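Local coordinates for protein Lon211 (Mycobacterium tuberculosis, PDB 6VBK) that is the N-terminal domain of an ATP-dependent Lon protease and probably helps recognise and bind protein substrates for degradation, at residues Q136-L150 / V159-A172. Numbering follows the deposited sequence.
Sequences QELAKEYKGLVSAIL and VDVVQQIDDPSTLA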
loop_
_atom_site.group_PDB
_atom_site.type_symbol
_atom_site.label_atom_id
_atom_site.label_comp_id
_atom_site.label_asym_id
_atom_site.label_seq_id
_atom_site.Cartn_x
_atom_site.Cartn_y
_atom_site.Cartn_z
ATOM N N GLN B 136 -7.574 16.862 -22.908
ATOM C CA GLN B 136 -8.656 16.767 -23.883
ATOM C C GLN B 136 -8.221 17.301 -25.243
ATOM O O GLN B 136 -8.592 16.742 -26.282
ATOM C CB GLN B 136 -9.885 17.527 -23.379
ATOM C CG GLN B 136 -10.393 17.081 -22.013
ATOM C CD GLN B 136 -11.250 15.832 -22.079
ATOM O OE1 GLN B 136 -10.739 14.712 -22.065
ATOM N NE2 GLN B 136 -12.563 16.018 -22.142
ATOM N N GLU B 137 -7.437 18.384 -25.256
ATOM C CA GLU B 137 -6.942 18.925 -26.519
ATOM C C GLU B 137 -5.893 18.018 -27.147
ATOM O O GLU B 137 -5.793 17.950 -28.378
ATOM C CB GLU B 137 -6.368 20.327 -26.309
ATOM C CG GLU B 137 -7.410 21.409 -26.078
ATOM C CD GLU B 137 -7.547 21.794 -24.618
ATOM O OE1 GLU B 137 -8.671 21.714 -24.081
ATOM O OE2 GLU B 137 -6.528 22.179 -24.007
ATOM N N LEU B 138 -5.095 17.328 -26.328
ATOM C CA LEU B 138 -4.146 16.360 -26.865
ATOM C C LEU B 138 -4.869 15.193 -27.522
ATOM O O LEU B 138 -4.415 14.667 -28.544
ATOM C CB LEU B 138 -3.226 15.859 -25.753
ATOM C CG LEU B 138 -2.464 16.910 -24.950
ATOM C CD1 LEU B 138 -1.781 16.272 -23.754
ATOM C CD2 LEU B 138 -1.454 17.614 -25.831
ATOM N N ALA B 139 -5.999 14.773 -26.945
ATOM C CA ALA B 139 -6.755 13.661 -27.507
ATOM C C ALA B 139 -7.389 14.039 -28.839
ATOM O O ALA B 139 -7.385 13.240 -29.782
ATOM C CB ALA B 139 -7.824 13.199 -26.516
ATOM N N LYS B 140 -7.939 15.253 -28.934
ATOM C CA LYS B 140 -8.547 15.695 -30.185
ATOM C C LYS B 140 -7.513 15.782 -31.300
ATOM O O LYS B 140 -7.781 15.384 -32.440
ATOM C CB LYS B 140 -9.232 17.046 -29.981
ATOM C CG LYS B 140 -10.094 17.499 -31.149
ATOM C CD LYS B 140 -10.692 18.872 -30.882
ATOM C CE LYS B 140 -11.800 19.202 -31.867
ATOM N NZ LYS B 140 -12.417 20.526 -31.571
ATOM N N GLU B 141 -6.322 16.299 -30.988
ATOM C CA GLU B 141 -5.260 16.363 -31.985
ATOM C C GLU B 141 -4.763 14.971 -32.353
ATOM O O GLU B 141 -4.499 14.690 -33.529
ATOM C CB GLU B 141 -4.108 17.226 -31.469
ATOM C CG GLU B 141 -2.823 17.094 -32.273
ATOM C CD GLU B 141 -1.758 18.082 -31.841
ATOM O OE1 GLU B 141 -2.106 19.083 -31.180
ATOM O OE2 GLU B 141 -0.572 17.858 -32.162
ATOM N N TYR B 142 -4.640 14.082 -31.364
ATOM C CA TYR B 142 -4.117 12.747 -31.634
ATOM C C TYR B 142 -5.081 11.914 -32.468
ATOM O O TYR B 142 -4.643 11.049 -33.235
ATOM C CB TYR B 142 -3.798 12.030 -30.322
ATOM C CG TYR B 142 -3.322 10.609 -30.513
ATOM C CD1 TYR B 142 -2.194 10.333 -31.274
ATOM C CD2 TYR B 142 -3.997 9.546 -29.931
ATOM C CE1 TYR B 142 -1.755 9.034 -31.455
ATOM C CE2 TYR B 142 -3.565 8.245 -30.104
ATOM C CZ TYR B 142 -2.444 7.996 -30.867
ATOM O OH TYR B 142 -2.010 6.701 -31.041
ATOM N N LYS B 143 -6.389 12.153 -32.336
ATOM C CA LYS B 143 -7.357 11.398 -33.125
ATOM C C LYS B 143 -7.188 11.671 -34.614
ATOM O O LYS B 143 -7.295 10.754 -35.436
ATOM C CB LYS B 143 -8.780 11.730 -32.678
ATOM C CG LYS B 143 -9.176 11.097 -31.356
ATOM C CD LYS B 143 -10.596 11.469 -30.970
ATOM C CE LYS B 143 -10.985 10.832 -29.650
ATOM N NZ LYS B 143 -12.361 11.209 -29.226
ATOM N N GLY B 144 -6.917 12.926 -34.979
ATOM C CA GLY B 144 -6.706 13.247 -36.380
ATOM C C GLY B 144 -5.486 12.565 -36.969
ATOM O O GLY B 144 -5.476 12.212 -38.151
ATOM N N LEU B 145 -4.448 12.362 -36.155
ATOM C CA LEU B 145 -3.241 11.702 -36.641
ATOM C C LEU B 145 -3.480 10.213 -36.861
ATOM O O LEU B 145 -3.139 9.667 -37.917
ATOM C CB LEU B 145 -2.091 11.922 -35.659
ATOM C CG LEU B 145 -1.807 13.367 -35.242
ATOM C CD1 LEU B 145 -0.630 13.432 -34.277
ATOM C CD2 LEU B 145 -1.553 14.239 -36.459
ATOM N N VAL B 146 -4.066 9.537 -35.869
ATOM C CA VAL B 146 -4.293 8.101 -35.992
ATOM C C VAL B 146 -5.374 7.808 -37.029
ATOM O O VAL B 146 -5.370 6.739 -37.653
ATOM C CB VAL B 146 -4.639 7.497 -34.616
ATOM C CG1 VAL B 146 -5.962 8.047 -34.099
ATOM C CG2 VAL B 146 -4.672 5.977 -34.686
ATOM N N SER B 147 -6.302 8.743 -37.244
ATOM C CA SER B 147 -7.331 8.533 -38.258
ATOM C C SER B 147 -6.726 8.484 -39.655
ATOM O O SER B 147 -7.127 7.657 -40.481
ATOM C CB SER B 147 -8.392 9.629 -38.175
ATOM O OG SER B 147 -9.128 9.538 -36.968
ATOM N N ALA B 148 -5.757 9.359 -39.935
ATOM C CA ALA B 148 -5.131 9.370 -41.254
ATOM C C ALA B 148 -4.399 8.063 -41.526
ATOM O O ALA B 148 -4.453 7.534 -42.643
ATOM C CB ALA B 148 -4.177 10.558 -41.371
ATOM N N ILE B 149 -3.714 7.524 -40.515
ATOM C CA ILE B 149 -3.016 6.251 -40.682
ATOM C C ILE B 149 -4.012 5.114 -40.873
ATOM O O ILE B 149 -3.835 4.258 -41.750
ATOM C CB ILE B 149 -2.082 5.992 -39.484
ATOM C CG1 ILE B 149 -0.951 7.022 -39.453
ATOM C CG2 ILE B 149 -1.516 4.582 -39.539
ATOM C CD1 ILE B 149 0.056 6.791 -38.344
ATOM N N LEU B 150 -5.075 5.083 -40.065
ATOM C CA LEU B 150 -6.055 4.007 -40.179
ATOM C C LEU B 150 -6.801 4.071 -41.507
ATOM O O LEU B 150 -7.015 3.040 -42.154
ATOM C CB LEU B 150 -7.039 4.060 -39.011
ATOM C CG LEU B 150 -6.505 3.601 -37.654
ATOM C CD1 LEU B 150 -7.513 3.908 -36.561
ATOM C CD2 LEU B 150 -6.179 2.114 -37.686
ATOM N N VAL B 159 -11.192 2.831 -37.193
ATOM C CA VAL B 159 -11.219 4.289 -37.114
ATOM C C VAL B 159 -12.589 4.798 -36.691
ATOM O O VAL B 159 -12.695 5.891 -36.128
ATOM C CB VAL B 159 -10.782 4.911 -38.459
ATOM C CG1 VAL B 159 -11.869 4.756 -39.512
ATOM C CG2 VAL B 159 -10.409 6.375 -38.276
ATOM N N ASP B 160 -13.643 4.018 -36.940
ATOM C CA ASP B 160 -14.976 4.380 -36.469
ATOM C C ASP B 160 -14.996 4.545 -34.954
ATOM O O ASP B 160 -15.473 5.559 -34.433
ATOM C CB ASP B 160 -15.979 3.313 -36.921
ATOM C CG ASP B 160 -17.349 3.474 -36.283
ATOM O OD1 ASP B 160 -17.704 4.593 -35.859
ATOM O OD2 ASP B 160 -18.077 2.461 -36.207
ATOM N N VAL B 161 -14.470 3.556 -34.230
ATOM C CA VAL B 161 -14.548 3.568 -32.773
ATOM C C VAL B 161 -13.451 4.438 -32.170
ATOM O O VAL B 161 -13.668 5.108 -31.155
ATOM C CB VAL B 161 -14.488 2.127 -32.236
ATOM C CG1 VAL B 161 -14.612 2.112 -30.719
ATOM C CG2 VAL B 161 -15.578 1.277 -32.876
ATOM N N VAL B 162 -12.264 4.450 -32.785
ATOM C CA VAL B 162 -11.127 5.165 -32.209
ATOM C C VAL B 162 -11.443 6.648 -32.044
ATOM O O VAL B 162 -11.123 7.253 -31.012
ATOM C CB VAL B 162 -9.865 4.944 -33.066
ATOM C CG1 VAL B 162 -8.754 5.890 -32.636
ATOM C CG2 VAL B 162 -9.401 3.502 -32.960
ATOM N N GLN B 163 -12.084 7.256 -33.039
ATOM C CA GLN B 163 -12.421 8.670 -32.931
ATOM C C GLN B 163 -13.646 8.925 -32.058
ATOM O O GLN B 163 -14.049 10.083 -31.910
ATOM C CB GLN B 163 -12.624 9.278 -34.322
ATOM C CG GLN B 163 -13.752 8.677 -35.132
ATOM C CD GLN B 163 -13.678 9.074 -36.596
ATOM O OE1 GLN B 163 -12.632 9.508 -37.080
ATOM N NE2 GLN B 163 -14.790 8.929 -37.305
ATOM N N GLN B 164 -14.237 7.883 -31.474
ATOM C CA GLN B 164 -15.300 8.032 -30.490
ATOM C C GLN B 164 -14.821 7.783 -29.066
ATOM O O GLN B 164 -15.613 7.909 -28.128
ATOM C CB GLN B 164 -16.462 7.086 -30.813
ATOM C CG GLN B 164 -17.191 7.417 -32.104
ATOM C CD GLN B 164 -17.817 8.798 -32.079
ATOM O OE1 GLN B 164 -18.400 9.210 -31.074
ATOM N NE2 GLN B 164 -17.693 9.523 -33.183
ATOM N N ILE B 165 -13.548 7.437 -28.883
ATOM C CA ILE B 165 -13.008 7.135 -27.559
ATOM C C ILE B 165 -12.910 8.439 -26.773
ATOM O O ILE B 165 -12.113 9.319 -27.107
ATOM C CB ILE B 165 -11.648 6.434 -27.656
ATOM C CG1 ILE B 165 -11.799 5.077 -28.351
ATOM C CG2 ILE B 165 -11.034 6.263 -26.273
ATOM C CD1 ILE B 165 -10.496 4.325 -28.522
ATOM N N ASP B 166 -13.722 8.566 -25.722
ATOM C CA ASP B 166 -13.792 9.818 -24.978
ATOM C C ASP B 166 -12.614 9.978 -24.024
ATOM O O ASP B 166 -12.112 11.092 -23.835
ATOM C CB ASP B 166 -15.111 9.890 -24.208
ATOM C CG ASP B 166 -16.319 9.687 -25.101
ATOM O OD1 ASP B 166 -16.606 10.575 -25.930
ATOM O OD2 ASP B 166 -16.972 8.628 -24.983
ATOM N N ASP B 167 -12.165 8.885 -23.420
ATOM C CA ASP B 167 -11.111 8.952 -22.416
ATOM C C ASP B 167 -9.748 9.071 -23.086
ATOM O O ASP B 167 -9.363 8.175 -23.847
ATOM C CB ASP B 167 -11.149 7.721 -21.522
ATOM C CG ASP B 167 -10.156 7.799 -20.387
ATOM O OD1 ASP B 167 -10.264 8.738 -19.572
ATOM O OD2 ASP B 167 -9.271 6.922 -20.308
ATOM N N PRO B 168 -8.994 10.144 -22.837
ATOM C CA PRO B 168 -7.676 10.280 -23.480
ATOM C C PRO B 168 -6.687 9.199 -23.082
ATOM O O PRO B 168 -5.799 8.863 -23.877
ATOM C CB PRO B 168 -7.207 11.668 -23.020
ATOM C CG PRO B 168 -8.458 12.389 -22.632
ATOM C CD PRO B 168 -9.359 11.341 -22.063
ATOM N N SER B 169 -6.806 8.645 -21.874
ATOM C CA SER B 169 -5.890 7.591 -21.454
ATOM C C SER B 169 -6.119 6.318 -22.260
ATOM O O SER B 169 -5.165 5.687 -22.730
ATOM C CB SER B 169 -6.046 7.322 -19.957
ATOM O OG SER B 169 -5.111 6.356 -19.510
ATOM N N THR B 170 -7.385 5.927 -22.431
ATOM C CA THR B 170 -7.696 4.755 -23.244
ATOM C C THR B 170 -7.286 4.970 -24.695
ATOM O O THR B 170 -6.809 4.043 -25.360
ATOM C CB THR B 170 -9.188 4.437 -23.150
ATOM O OG1 THR B 170 -9.564 4.304 -21.773
ATOM C CG2 THR B 170 -9.508 3.142 -23.886
ATOM N N LEU B 171 -7.463 6.193 -25.201
ATOM C CA LEU B 171 -7.061 6.502 -26.570
ATOM C C LEU B 171 -5.558 6.343 -26.757
ATOM O O LEU B 171 -5.105 5.801 -27.772
ATOM C CB LEU B 171 -7.495 7.922 -26.932
ATOM C CG LEU B 171 -6.982 8.488 -28.256
ATOM C CD1 LEU B 171 -7.550 7.713 -29.437
ATOM C CD2 LEU B 171 -7.313 9.970 -28.368
ATOM N N ALA B 172 -4.767 6.816 -25.792
ATOM C CA ALA B 172 -3.318 6.701 -25.912
ATOM C C ALA B 172 -2.868 5.250 -25.799
ATOM O O ALA B 172 -1.984 4.809 -26.543
ATOM C CB ALA B 172 -2.632 7.565 -24.854
HETATM O O HOH W 1 -3.841 4.696 -30.684
#
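The ring of Y142 meets L171 at its edge: L171 CG lies near the ring plane, 3.6 Å from Y142 CD2. A chi1 of 177° swings the ring away from its own backbone N and lets it slide past the leucine in the opposite direction; its hydroxyl hydrogen-bonds a water, 2.7 Å from Y142 OH, that also donates weakly to L171 O. A long aromatic suits this place: the ring lies against the apolar L171 while its polar end keeps a partner. Y142 also packs on V202 and T206 of helix 195-207. The L171 CD2 methyl, which also borders the ring, fits against A139 CB at 3.8 Å, where a small residue lets helix 168-173 come close. P168 CB packs on A139 CB too; proline suits the first turn, where no backbone N-H has to bond within the helix. Just before it, D167 caps the helix by accepting from T170 N.

K143 reaches across from helix 133-153 to the turn V162-I165 that follows helix 156-162. Its chain, fully extended beyond CG, passes L171 CD2 and carries NZ to I165 O at 2.9 Å, approaching 50° out of the carbonyl plane, with a weak second bond to Q163 O. Further along, branched aliphatic residues fill the apolar side: V146 CG1 and V162 CG1 meet tip to tip at 3.8 Å, and L150 packs its CB and CD1 on V159. S147 turns its hydroxyl back to K143 O (2.7 Å), which S147 N reaches from the opposite face; the hydroxyl is thereby satisfied, and the small side chain can lie against V159 CG2.

Helix 133-153 is thus held to helices 156-162 and 168-173 by apolar contacts and one lysine, in the helical part of the Lon N domain. The ammonium group binds backbone carbonyls of the type I turn, which probably steadies it, and D166, whose OD1 lies 5.4 Å from K143 NZ, may add a weak long-range attraction.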